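Local coordinates for malonyl CoA:acyl carrier protein malonyltransferase (Streptomyces coelicolor, PDB 1NM2) that probably catalyses transfer of the malonyl group from coenzyme A to the acyl carrier protein in fatty acid biosynthesis, at residues V59-L64 / S118-R123; E154-T159 / A179-D184; T271-V276 / R288-V293. All blocks are in the same frame, centred on the assembly; numbering follows the deposited sequence.

Three closures follow one another along the chain, none nested and none crossing. Contact 1 comes first, bringing helix 113-132 back against helix 57-75; the loop it closes includes strand 93-96 and the turn with Ser98, so it ties the helical layer to the active site. Contact 2 closes next, around strands 159-165 and 168-172, and joins the ends of the two helices of the small mixed-sheet subdomain. Contact 3 is the shortest-range, closing around helix 281-289 within the parallel sheet of the hydrolase-like core. The centres lie about 26 to 33 Å apart and no two touch; a helix pair, two helix ends and a strand-helix return are three ways of closing a chain.

Contact 1 (V59-L64 / S118-R123); sequences VAQPLL and SLVRRR. With ACY (acetic acid), chain D.
Gln61 and Arg123 link two buried, nearly antiparallel helices, 57-75 and 113-132, in a contact that joins apolar helix packing to a polar bridge at the active site. The short axes approach to 7.9 Å, with 159° between their directions. Val120 fills the interface: its CG1 lies 3.6 Å from Pro62 CA and also touches the proline ring at CB, while its other methyl, CG2, packs 3.6 Å from Gln61 CB. Helix 57-75 is kinked at Pro62, whose nitrogen makes no bond to the preceding turn, and Pro62 CA comes within 5.3 Å of Arg121 CA. Arg121 starts out away from the partner helix, but its NH1 bonds Ser58 O at that helix's start, and its chain packs on Ile38.

Towards the pocket, Arg123 projects with CG opposite its backbone N and runs extended to NE, crossing Gln61 at about a right angle and presenting the guanidinium edge to its amide. NH1 donates to Gln61 OE1 over 2.9 Å, almost straight at 171°. The oxygen lies in the guanidinium plane, yet the donor stands above the amide plane, 61° out of it. The amide oxygen rests 3.0 Å from Arg123 CG, a close fit of polar atom to aliphatic chain.

NH1 has a second acceptor, OXT of the bound acetate, at 2.8 Å, and NH2 reaches the same oxygen at 3.2 Å. NH2 also bonds Ser98 OG, and that hydroxyl in turn bonds the acetate. Gln61 is thus a second-shell residue that helps fix the rotation of the anion-binding arginine. Acetate mimics a malonyl group, and the arrangement is that of a malonyltransferase acyl pocket, an arginine that meets the carboxylate with its edge, beside a serine in a probable GxSxG nucleophile elbow.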
ATOM      1  N   VAL A  59      -1.311  -1.706  13.764  1.00 16.08           N
ATOM      2  CA  VAL A  59      -1.608  -0.283  13.886  1.00 15.46           C
ATOM      3  C   VAL A  59      -1.343   0.435  12.560  1.00 17.05           C
ATOM      4  O   VAL A  59      -2.176   1.204  12.080  1.00 15.96           O
ATOM      5  CB  VAL A  59      -0.732   0.385  14.988  1.00 16.99           C
ATOM      6  CG1 VAL A  59      -0.867   1.909  14.921  1.00 18.33           C
ATOM      7  CG2 VAL A  59      -1.158  -0.105  16.367  1.00 14.68           C
ATOM      8  N   ALA A  60      -0.183   0.167  11.966  1.00 15.26           N
ATOM      9  CA  ALA A  60       0.201   0.814  10.719  1.00 17.01           C
ATOM     10  C   ALA A  60      -0.806   0.685   9.579  1.00 17.07           C
ATOM     11  O   ALA A  60      -1.087   1.664   8.887  1.00 16.91           O
ATOM     12  CB  ALA A  60       1.565   0.295  10.260  1.00 18.25           C
ATOM     13  N   GLN A  61      -1.351  -0.510   9.376  1.00 14.29           N
ATOM     14  CA  GLN A  61      -2.294  -0.692   8.278  1.00 15.65           C
ATOM     15  C   GLN A  61      -3.540   0.196   8.365  1.00 15.79           C
ATOM     16  O   GLN A  61      -3.817   0.954   7.435  1.00 15.02           O
ATOM     17  CB  GLN A  61      -2.640  -2.184   8.132  1.00 15.62           C
ATOM     18  CG  GLN A  61      -1.407  -2.989   7.715  1.00 16.52           C
ATOM     19  CD  GLN A  61      -1.712  -4.379   7.211  1.00 17.55           C
ATOM     20  OE1 GLN A  61      -2.770  -4.626   6.639  1.00 17.59           O
ATOM     21  NE2 GLN A  61      -0.763  -5.292   7.391  1.00 16.82           N
ATOM     22  N   PRO A  62      -4.304   0.130   9.471  1.00 15.90           N
ATOM     23  CA  PRO A  62      -5.488   1.000   9.532  1.00 15.58           C
ATOM     24  C   PRO A  62      -5.141   2.495   9.542  1.00 15.75           C
ATOM     25  O   PRO A  62      -5.884   3.314   9.009  1.00 14.67           O
ATOM     26  CB  PRO A  62      -6.193   0.554  10.815  1.00 15.88           C
ATOM     27  CG  PRO A  62      -5.081  -0.017  11.653  1.00 17.04           C
ATOM     28  CD  PRO A  62      -4.268  -0.787  10.622  1.00 16.26           C
ATOM     29  N   LEU A  63      -4.019   2.848  10.158  1.00 15.59           N
ATOM     30  CA  LEU A  63      -3.593   4.243  10.206  1.00 16.28           C
ATOM     31  C   LEU A  63      -3.335   4.774   8.796  1.00 14.71           C
ATOM     32  O   LEU A  63      -3.736   5.886   8.458  1.00 14.26           O
ATOM     33  CB  LEU A  63      -2.324   4.383  11.051  1.00 17.04           C
ATOM     34  CG  LEU A  63      -1.696   5.778  11.146  1.00 17.86           C
ATOM     35  CD1 LEU A  63      -2.706   6.786  11.695  1.00 17.88           C
ATOM     36  CD2 LEU A  63      -0.476   5.707  12.071  1.00 18.83           C
ATOM     37  N   LEU A  64      -2.655   3.977   7.976  1.00 14.81           N
ATOM     38  CA  LEU A  64      -2.352   4.374   6.605  1.00 14.45           C
ATOM     39  C   LEU A  64      -3.620   4.561   5.781  1.00 15.33           C
ATOM     40  O   LEU A  64      -3.725   5.510   5.003  1.00 17.16           O
ATOM     41  CB  LEU A  64      -1.452   3.325   5.930  1.00 16.02           C
ATOM     42  CG  LEU A  64       0.024   3.369   6.337  1.00 15.64           C
ATOM     43  CD1 LEU A  64       0.737   2.104   5.896  1.00 17.90           C
ATOM     44  CD2 LEU A  64       0.664   4.602   5.717  1.00 17.25           C
ATOM     45  N   SER A 118     -12.380  -1.478   8.741  1.00 19.99           N
ATOM     46  CA  SER A 118     -12.665  -2.685   9.508  1.00 21.19           C
ATOM     47  C   SER A 118     -11.914  -3.861   8.890  1.00 20.85           C
ATOM     48  O   SER A 118     -11.373  -4.715   9.596  1.00 21.76           O
ATOM     49  CB  SER A 118     -14.166  -2.972   9.506  1.00 22.79           C
ATOM     50  OG  SER A 118     -14.449  -4.206  10.154  1.00 29.78           O
ATOM     51  N   LEU A 119     -11.879  -3.897   7.564  1.00 20.89           N
ATOM     52  CA  LEU A 119     -11.187  -4.960   6.846  1.00 18.89           C
ATOM     53  C   LEU A 119      -9.676  -4.879   7.054  1.00 17.28           C
ATOM     54  O   LEU A 119      -9.015  -5.896   7.287  1.00 17.38           O
ATOM     55  CB  LEU A 119     -11.484  -4.866   5.348  1.00 18.62           C
ATOM     56  CG  LEU A 119     -10.829  -5.944   4.477  1.00 20.76           C
ATOM     57  CD1 LEU A 119     -11.497  -7.293   4.747  1.00 20.49           C
ATOM     58  CD2 LEU A 119     -10.965  -5.569   3.004  1.00 20.13           C
ATOM     59  N   VAL A 120      -9.126  -3.672   6.955  1.00 17.69           N
ATOM     60  CA  VAL A 120      -7.688  -3.494   7.107  1.00 17.35           C
ATOM     61  C   VAL A 120      -7.224  -3.672   8.557  1.00 18.99           C
ATOM     62  O   VAL A 120      -6.081  -4.061   8.802  1.00 18.86           O
ATOM     63  CB  VAL A 120      -7.234  -2.118   6.543  1.00 18.83           C
ATOM     64  CG1 VAL A 120      -7.619  -0.993   7.490  1.00 17.80           C
ATOM     65  CG2 VAL A 120      -5.743  -2.136   6.288  1.00 19.70           C
ATOM     66  N   ARG A 121      -8.107  -3.396   9.515  1.00 17.77           N
ATOM     67  CA  ARG A 121      -7.771  -3.581  10.927  1.00 18.10           C
ATOM     68  C   ARG A 121      -7.540  -5.095  11.062  1.00 18.18           C
ATOM     69  O   ARG A 121      -6.570  -5.537  11.668  1.00 18.23           O
ATOM     70  CB  ARG A 121      -8.950  -3.164  11.816  1.00 19.27           C
ATOM     71  CG  ARG A 121      -8.617  -2.655  13.230  1.00 23.62           C
ATOM     72  CD  ARG A 121      -7.420  -3.318  13.895  1.00 24.95           C
ATOM     73  NE  ARG A 121      -7.583  -3.401  15.347  1.00 25.50           N
ATOM     74  CZ  ARG A 121      -6.589  -3.307  16.228  1.00 25.75           C
ATOM     75  NH1 ARG A 121      -5.342  -3.116  15.820  1.00 23.01           N
ATOM     76  NH2 ARG A 121      -6.841  -3.422  17.527  1.00 27.26           N
ATOM     77  N   ARG A 122      -8.443  -5.879  10.477  1.00 17.25           N
ATOM     78  CA  ARG A 122      -8.336  -7.338  10.512  1.00 18.85           C
ATOM     79  C   ARG A 122      -7.127  -7.802   9.697  1.00 17.05           C
ATOM     80  O   ARG A 122      -6.455  -8.771  10.054  1.00 17.66           O
ATOM     81  CB  ARG A 122      -9.610  -7.980   9.955  1.00 20.28           C
ATOM     82  CG  ARG A 122     -10.847  -7.736  10.805  1.00 26.23           C
ATOM     83  CD  ARG A 122     -10.715  -8.429  12.155  1.00 30.49           C
ATOM     84  NE  ARG A 122     -11.802  -8.087  13.069  1.00 31.68           N
ATOM     85  CZ  ARG A 122     -11.987  -8.669  14.250  1.00 32.56           C
ATOM     86  NH1 ARG A 122     -11.156  -9.624  14.655  1.00 29.98           N
ATOM     87  NH2 ARG A 122     -12.995  -8.292  15.029  1.00 32.04           N
ATOM     88  N   ARG A 123      -6.860  -7.111   8.595  1.00 16.74           N
ATOM     89  CA  ARG A 123      -5.725  -7.450   7.748  1.00 15.30           C
ATOM     90  C   ARG A 123      -4.442  -7.348   8.568  1.00 15.83           C
ATOM     91  O   ARG A 123      -3.632  -8.277   8.589  1.00 14.63           O
ATOM     92  CB  ARG A 123      -5.645  -6.485   6.555  1.00 15.91           C
ATOM     93  CG  ARG A 123      -4.559  -6.820   5.520  1.00 16.08           C
ATOM     94  CD  ARG A 123      -4.541  -5.763   4.418  1.00 16.06           C
ATOM     95  NE  ARG A 123      -3.768  -6.150   3.242  1.00 16.84           N
ATOM     96  CZ  ARG A 123      -2.458  -5.967   3.095  1.00 16.68           C
ATOM     97  NH1 ARG A 123      -1.744  -5.397   4.057  1.00 16.16           N
ATOM     98  NH2 ARG A 123      -1.865  -6.341   1.968  1.00 18.31           N
TER
HETATM   99  C   ACY D 425       2.030  -5.229   3.748  1.00 46.79           C
HETATM  100  O   ACY D 425       2.188  -4.662   4.908  1.00 47.17           O
HETATM  101  OXT ACY D 425       0.961  -5.757   3.287  1.00 46.92           O
HETATM  102  CH3 ACY D 425       3.285  -5.229   2.891  1.00 45.31           C

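Contact 2 (E154-T159 / A179-D184); sequences ERLGLT and AALNED
Both segments run off the C-terminal end of a helix, and their CA atoms come nearest at Leu156 and Leu181, 7.1 Å apart. The setting is a subdomain of beta-alpha-beta-beta-alpha-beta order, resembling a ferredoxin-like fold, in which helices 146-155 and 175-183 lie beside each other on the mixed sheet. The first helix ends in a Schellman motif: Gly157 takes a positive phi of 101°, strained for any residue with a side chain, and its N bonds Glu154 O at 2.9 Å. This reversal sends the chain through Leu158 into strand 159-165, where Thr159 pairs with Ala172. In the second helix the last turn is held by Asp184 N bonded to Ala180 O, after which Asp184 leaves helical geometry.

Leu156, placed just ahead of the glycine, points across at that last turn. One methyl, CD2, does most of the touching: it sits 3.8 Å from Leu181 CA and 3.9 Å from Asp184 O, with Ala180 O about as near, so it meets backbone more than side chain. Leu158 backs Leu156 and adds a second, looser contact with Leu181. With chi1 -61° and chi2 -56°, CD2 of Leu158 comes 3.5 Å from Leu156 CB and 4.4 Å from Leu181 CG. Leu181 also packs on His152, and Leu158 on Leu153, so the leucines also pack against residues of the last turns of helix 146-155.

Asp184 O, beside the leucine methyl, accepts a hydrogen bond from His152 NE2, tying helix 146-155 to the residue just after helix 175-183. One carboxylate oxygen of Asp184, OD2, lies 4.4 Å from Leu156 CD1, while the oppositely charged Arg155 NH2 stays 5.8 Å from Asp184 OD2, too far for a salt bridge.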
ATOM      1  N   GLU A 154      15.054 -16.931  -5.438  1.00 19.33           N
ATOM      2  CA  GLU A 154      14.107 -18.037  -5.508  1.00 21.29           C
ATOM      3  C   GLU A 154      14.830 -19.375  -5.386  1.00 21.54           C
ATOM      4  O   GLU A 154      14.313 -20.317  -4.775  1.00 19.31           O
ATOM      5  CB  GLU A 154      13.314 -17.997  -6.818  1.00 21.96           C
ATOM      6  CG  GLU A 154      12.400 -16.789  -6.932  1.00 25.15           C
ATOM      7  CD  GLU A 154      11.487 -16.847  -8.140  1.00 26.10           C
ATOM      8  OE1 GLU A 154      11.968 -17.182  -9.246  1.00 29.61           O
ATOM      9  OE2 GLU A 154      10.288 -16.546  -7.985  1.00 26.61           O
ATOM     10  N   ARG A 155      16.023 -19.456  -5.968  1.00 22.89           N
ATOM     11  CA  ARG A 155      16.806 -20.684  -5.892  1.00 24.72           C
ATOM     12  C   ARG A 155      17.179 -20.963  -4.442  1.00 23.85           C
ATOM     13  O   ARG A 155      17.358 -22.114  -4.047  1.00 24.12           O
ATOM     14  CB  ARG A 155      18.084 -20.565  -6.718  1.00 26.96           C
ATOM     15  CG  ARG A 155      18.030 -21.239  -8.074  1.00 31.63           C
ATOM     16  CD  ARG A 155      19.425 -21.273  -8.669  1.00 35.22           C
ATOM     17  NE  ARG A 155      20.355 -21.926  -7.752  1.00 36.79           N
ATOM     18  CZ  ARG A 155      21.534 -21.426  -7.396  1.00 38.33           C
ATOM     19  NH1 ARG A 155      21.938 -20.259  -7.880  1.00 38.31           N
ATOM     20  NH2 ARG A 155      22.309 -22.094  -6.553  1.00 38.63           N
ATOM     21  N   LEU A 156      17.311 -19.900  -3.655  1.00 23.53           N
ATOM     22  CA  LEU A 156      17.656 -20.036  -2.249  1.00 22.69           C
ATOM     23  C   LEU A 156      16.413 -20.290  -1.409  1.00 22.17           C
ATOM     24  O   LEU A 156      16.505 -20.472  -0.196  1.00 22.44           O
ATOM     25  CB  LEU A 156      18.384 -18.790  -1.744  1.00 23.97           C
ATOM     26  CG  LEU A 156      19.909 -18.795  -1.878  1.00 25.68           C
ATOM     27  CD1 LEU A 156      20.318 -19.141  -3.307  1.00 24.97           C
ATOM     28  CD2 LEU A 156      20.444 -17.424  -1.475  1.00 25.40           C
ATOM     29  N   GLY A 157      15.250 -20.299  -2.056  1.00 20.48           N
ATOM     30  CA  GLY A 157      14.020 -20.577  -1.334  1.00 18.78           C
ATOM     31  C   GLY A 157      13.171 -19.376  -0.972  1.00 18.26           C
ATOM     32  O   GLY A 157      12.122 -19.530  -0.347  1.00 16.33           O
ATOM     33  N   LEU A 158      13.614 -18.186  -1.363  1.00 15.84           N
ATOM     34  CA  LEU A 158      12.870 -16.966  -1.073  1.00 17.39           C
ATOM     35  C   LEU A 158      11.873 -16.683  -2.193  1.00 17.02           C
ATOM     36  O   LEU A 158      11.923 -17.302  -3.251  1.00 18.21           O
ATOM     37  CB  LEU A 158      13.822 -15.770  -0.956  1.00 16.99           C
ATOM     38  CG  LEU A 158      14.931 -15.718   0.102  1.00 19.65           C
ATOM     39  CD1 LEU A 158      14.330 -15.898   1.476  1.00 20.97           C
ATOM     40  CD2 LEU A 158      15.984 -16.770  -0.180  1.00 20.24           C
ATOM     41  N   THR A 159      10.971 -15.738  -1.960  1.00 16.24           N
ATOM     42  CA  THR A 159      10.002 -15.370  -2.977  1.00 18.98           C
ATOM     43  C   THR A 159      10.125 -13.867  -3.215  1.00 17.75           C
ATOM     44  O   THR A 159      10.453 -13.108  -2.300  1.00 18.50           O
ATOM     45  CB  THR A 159       8.560 -15.672  -2.531  1.00 19.73           C
ATOM     46  OG1 THR A 159       8.161 -14.713  -1.550  1.00 26.70           O
ATOM     47  CG2 THR A 159       8.466 -17.054  -1.928  1.00 18.27           C
ATOM     48  N   ALA A 179      19.219 -14.726   5.656  1.00 19.68           N
ATOM     49  CA  ALA A 179      20.616 -14.638   6.076  1.00 19.62           C
ATOM     50  C   ALA A 179      21.497 -15.280   5.003  1.00 20.54           C
ATOM     51  O   ALA A 179      22.581 -14.786   4.697  1.00 20.54           O
ATOM     52  CB  ALA A 179      20.806 -15.345   7.413  1.00 19.89           C
ATOM     53  N   ALA A 180      21.026 -16.381   4.427  1.00 20.69           N
ATOM     54  CA  ALA A 180      21.782 -17.062   3.377  1.00 21.54           C
ATOM     55  C   ALA A 180      21.876 -16.160   2.154  1.00 21.75           C
ATOM     56  O   ALA A 180      22.862 -16.199   1.414  1.00 21.49           O
ATOM     57  CB  ALA A 180      21.107 -18.380   3.002  1.00 19.46           C
ATOM     58  N   LEU A 181      20.847 -15.339   1.956  1.00 22.56           N
ATOM     59  CA  LEU A 181      20.794 -14.422   0.819  1.00 22.11           C
ATOM     60  C   LEU A 181      21.825 -13.317   0.985  1.00 22.61           C
ATOM     61  O   LEU A 181      22.433 -12.867   0.014  1.00 22.27           O
ATOM     62  CB  LEU A 181      19.401 -13.793   0.709  1.00 22.54           C
ATOM     63  CG  LEU A 181      18.822 -13.470  -0.674  1.00 21.88           C
ATOM     64  CD1 LEU A 181      17.799 -12.352  -0.516  1.00 22.88           C
ATOM     65  CD2 LEU A 181      19.911 -13.050  -1.644  1.00 24.59           C
ATOM     66  N   ASN A 182      22.020 -12.878   2.223  1.00 23.82           N
ATOM     67  CA  ASN A 182      22.981 -11.817   2.500  1.00 25.18           C
ATOM     68  C   ASN A 182      24.413 -12.319   2.396  1.00 24.92           C
ATOM     69  O   ASN A 182      25.314 -11.577   2.000  1.00 24.05           O
ATOM     70  CB  ASN A 182      22.741 -11.234   3.895  1.00 25.47           C
ATOM     71  CG  ASN A 182      23.646 -10.062   4.192  1.00 27.07           C
ATOM     72  OD1 ASN A 182      23.784  -9.154   3.374  1.00 28.08           O
ATOM     73  ND2 ASN A 182      24.267 -10.068   5.368  1.00 27.03           N
ATOM     74  N   GLU A 183      24.618 -13.578   2.764  1.00 26.19           N
ATOM     75  CA  GLU A 183      25.942 -14.182   2.715  1.00 27.53           C
ATOM     76  C   GLU A 183      26.291 -14.563   1.281  1.00 26.45           C
ATOM     77  O   GLU A 183      27.448 -14.482   0.868  1.00 27.67           O
ATOM     78  CB  GLU A 183      25.986 -15.406   3.639  1.00 30.61           C
ATOM     79  CG  GLU A 183      26.005 -15.028   5.124  1.00 35.17           C
ATOM     80  CD  GLU A 183      25.683 -16.190   6.052  1.00 38.32           C
ATOM     81  OE1 GLU A 183      26.340 -17.250   5.952  1.00 40.46           O
ATOM     82  OE2 GLU A 183      24.770 -16.036   6.893  1.00 41.16           O
ATOM     83  N   ASP A 184      25.281 -14.974   0.526  1.00 25.57           N
ATOM     84  CA  ASP A 184      25.466 -15.339  -0.870  1.00 24.64           C
ATOM     85  C   ASP A 184      24.498 -14.488  -1.687  1.00 23.40           C
ATOM     86  O   ASP A 184      23.402 -14.927  -2.046  1.00 21.46           O
ATOM     87  CB  ASP A 184      25.192 -16.831  -1.071  1.00 25.92           C
ATOM     88  CG  ASP A 184      25.205 -17.236  -2.535  1.00 28.35           C
ATOM     89  OD1 ASP A 184      25.848 -16.538  -3.352  1.00 28.44           O
ATOM     90  OD2 ASP A 184      24.578 -18.264  -2.865  1.00 31.37           O
TER

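Contact 3 (T271-V276 / R288-V293)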
ATOM      1  N   THR A 271      -1.046  10.834 -17.360  1.00 23.40           N
ATOM      2  CA  THR A 271      -0.331  12.096 -17.552  1.00 23.83           C
ATOM      3  C   THR A 271       0.031  12.745 -16.216  1.00 24.04           C
ATOM      4  O   THR A 271       0.880  13.636 -16.156  1.00 24.90           O
ATOM      5  CB  THR A 271      -1.158  13.108 -18.388  1.00 24.51           C
ATOM      6  OG1 THR A 271      -2.440  13.306 -17.776  1.00 25.06           O
ATOM      7  CG2 THR A 271      -1.339  12.599 -19.824  1.00 24.71           C
ATOM      8  N   ALA A 272      -0.611  12.289 -15.145  1.00 21.95           N
ATOM      9  CA  ALA A 272      -0.347  12.812 -13.812  1.00 20.68           C
ATOM     10  C   ALA A 272      -0.712  11.791 -12.739  1.00 20.56           C
ATOM     11  O   ALA A 272      -1.681  11.046 -12.884  1.00 19.65           O
ATOM     12  CB  ALA A 272      -1.129  14.099 -13.590  1.00 22.72           C
ATOM     13  N   ILE A 273       0.078  11.765 -11.671  1.00 20.30           N
ATOM     14  CA  ILE A 273      -0.155  10.863 -10.548  1.00 21.22           C
ATOM     15  C   ILE A 273      -0.068  11.627  -9.234  1.00 21.77           C
ATOM     16  O   ILE A 273       0.897  12.356  -8.981  1.00 20.30           O
ATOM     17  CB  ILE A 273       0.889   9.722 -10.483  1.00 23.55           C
ATOM     18  CG1 ILE A 273       0.706   8.767 -11.663  1.00 24.16           C
ATOM     19  CG2 ILE A 273       0.747   8.958  -9.165  1.00 21.66           C
ATOM     20  CD1 ILE A 273       1.736   7.643 -11.697  1.00 26.11           C
ATOM     21  N   ILE A 274      -1.093  11.462  -8.409  1.00 20.58           N
ATOM     22  CA  ILE A 274      -1.138  12.089  -7.100  1.00 20.91           C
ATOM     23  C   ILE A 274      -1.168  10.950  -6.086  1.00 20.21           C
ATOM     24  O   ILE A 274      -2.003  10.051  -6.177  1.00 20.79           O
ATOM     25  CB  ILE A 274      -2.404  12.960  -6.927  1.00 21.10           C
ATOM     26  CG1 ILE A 274      -2.321  14.186  -7.836  1.00 22.82           C
ATOM     27  CG2 ILE A 274      -2.549  13.389  -5.470  1.00 23.04           C
ATOM     28  CD1 ILE A 274      -3.548  15.071  -7.791  1.00 23.61           C
ATOM     29  N   GLU A 275      -0.230  10.971  -5.148  1.00 19.10           N
ATOM     30  CA  GLU A 275      -0.161   9.954  -4.107  1.00 18.10           C
ATOM     31  C   GLU A 275      -0.741  10.564  -2.828  1.00 18.25           C
ATOM     32  O   GLU A 275      -0.288  11.616  -2.376  1.00 16.82           O
ATOM     33  CB  GLU A 275       1.298   9.539  -3.894  1.00 19.41           C
ATOM     34  CG  GLU A 275       1.547   8.640  -2.693  1.00 20.24           C
ATOM     35  CD  GLU A 275       3.016   8.280  -2.532  1.00 20.46           C
ATOM     36  OE1 GLU A 275       3.883   9.082  -2.954  1.00 18.96           O
ATOM     37  OE2 GLU A 275       3.300   7.204  -1.971  1.00 17.45           O
ATOM     38  N   VAL A 276      -1.752   9.921  -2.251  1.00 16.99           N
ATOM     39  CA  VAL A 276      -2.364  10.456  -1.040  1.00 16.99           C
ATOM     40  C   VAL A 276      -1.426  10.368   0.158  1.00 17.89           C
ATOM     41  O   VAL A 276      -0.344   9.788   0.073  1.00 18.25           O
ATOM     42  CB  VAL A 276      -3.706   9.737  -0.712  1.00 15.74           C
ATOM     43  CG1 VAL A 276      -4.691   9.965  -1.855  1.00 14.77           C
ATOM     44  CG2 VAL A 276      -3.472   8.232  -0.489  1.00 11.97           C
ATOM     45  N   ARG A 288      10.938   7.652 -11.488  1.00 29.07           N
ATOM     46  CA  ARG A 288      11.940   6.803 -12.114  1.00 29.67           C
ATOM     47  C   ARG A 288      11.382   5.974 -13.261  1.00 28.41           C
ATOM     48  O   ARG A 288      11.940   5.969 -14.357  1.00 28.96           O
ATOM     49  CB  ARG A 288      12.562   5.869 -11.074  1.00 32.25           C
ATOM     50  CG  ARG A 288      13.442   6.577 -10.066  1.00 37.81           C
ATOM     51  CD  ARG A 288      14.177   5.587  -9.184  1.00 42.63           C
ATOM     52  NE  ARG A 288      15.298   6.218  -8.495  1.00 47.79           N
ATOM     53  CZ  ARG A 288      16.322   6.798  -9.114  1.00 49.48           C
ATOM     54  NH1 ARG A 288      16.366   6.827 -10.441  1.00 50.20           N
ATOM     55  NH2 ARG A 288      17.301   7.354  -8.410  1.00 51.22           N
ATOM     56  N   ALA A 289      10.273   5.285 -13.013  1.00 26.26           N
ATOM     57  CA  ALA A 289       9.665   4.426 -14.020  1.00 26.21           C
ATOM     58  C   ALA A 289       8.695   5.106 -14.987  1.00 26.00           C
ATOM     59  O   ALA A 289       8.404   4.566 -16.052  1.00 28.40           O
ATOM     60  CB  ALA A 289       8.965   3.250 -13.330  1.00 25.51           C
ATOM     61  N   LEU A 290       8.190   6.280 -14.631  1.00 25.71           N
ATOM     62  CA  LEU A 290       7.239   6.967 -15.498  1.00 25.03           C
ATOM     63  C   LEU A 290       7.693   8.366 -15.904  1.00 25.26           C
ATOM     64  O   LEU A 290       7.082   9.367 -15.522  1.00 23.06           O
ATOM     65  CB  LEU A 290       5.873   7.037 -14.806  1.00 24.00           C
ATOM     66  CG  LEU A 290       5.318   5.667 -14.404  1.00 23.88           C
ATOM     67  CD1 LEU A 290       4.073   5.831 -13.547  1.00 24.18           C
ATOM     68  CD2 LEU A 290       5.018   4.858 -15.657  1.00 24.01           C
ATOM     69  N   PRO A 291       8.770   8.451 -16.703  1.00 25.88           N
ATOM     70  CA  PRO A 291       9.280   9.752 -17.146  1.00 25.22           C
ATOM     71  C   PRO A 291       8.248  10.505 -17.983  1.00 25.98           C
ATOM     72  O   PRO A 291       7.542   9.908 -18.796  1.00 25.15           O
ATOM     73  CB  PRO A 291      10.526   9.376 -17.945  1.00 26.10           C
ATOM     74  CG  PRO A 291      10.164   8.036 -18.513  1.00 26.45           C
ATOM     75  CD  PRO A 291       9.521   7.348 -17.332  1.00 26.10           C
ATOM     76  N   GLY A 292       8.156  11.816 -17.774  1.00 26.24           N
ATOM     77  CA  GLY A 292       7.202  12.613 -18.522  1.00 26.23           C
ATOM     78  C   GLY A 292       5.855  12.738 -17.833  1.00 27.33           C
ATOM     79  O   GLY A 292       4.977  13.465 -18.303  1.00 28.64           O
ATOM     80  N   VAL A 293       5.687  12.030 -16.719  1.00 25.85           N
ATOM     81  CA  VAL A 293       4.438  12.073 -15.965  1.00 24.33           C
ATOM     82  C   VAL A 293       4.564  13.007 -14.761  1.00 23.87           C
ATOM     83  O   VAL A 293       5.522  12.902 -13.993  1.00 23.04           O
ATOM     84  CB  VAL A 293       4.052  10.666 -15.461  1.00 24.65           C
ATOM     85  CG1 VAL A 293       2.773  10.736 -14.646  1.00 24.62           C
ATOM     86  CG2 VAL A 293       3.879   9.723 -16.646  1.00 24.81           C
TER
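A beta-alpha-beta unit, strand 272-275, helix 281-289 and strand 294-297, is pinned here where Val293 and Leu290 of the return connection meet Ile273 and the start of the first strand. After the helix, a type II turn runs from Leu290 to Val293, closed by Val293 N on Leu290 O at 3.2 Å; Gly292 takes the positive phi, 91°, that the turn requires. The turn brings Leu290 and Val293 to the same strand, Leu290 to the end of Ile273 and Val293 to the strand's start.

Val293 puts CG1 against the backbone, 3.7 Å from Thr271 C and 3.8 Å from Ala272 N, and brushes Ile273 CG1 at 4.1 Å. That methyl is opposite its own backbone N (chi1 178°), the direction that carries it over the entrance to the strand. Farther along, Ile273 CD1 abuts Leu290 CD1 at 3.5 Å, tighter than usual, the two chains crossing at about a right angle. Phe265 and Lys266 of helix 258-267 pack on Ile273 and Leu290 respectively.

Just beyond Val293, Lys294 pairs its backbone with Thr271 and Ile273, joining neighbouring parallel strands as expected of an alpha/beta hydrolase-like core.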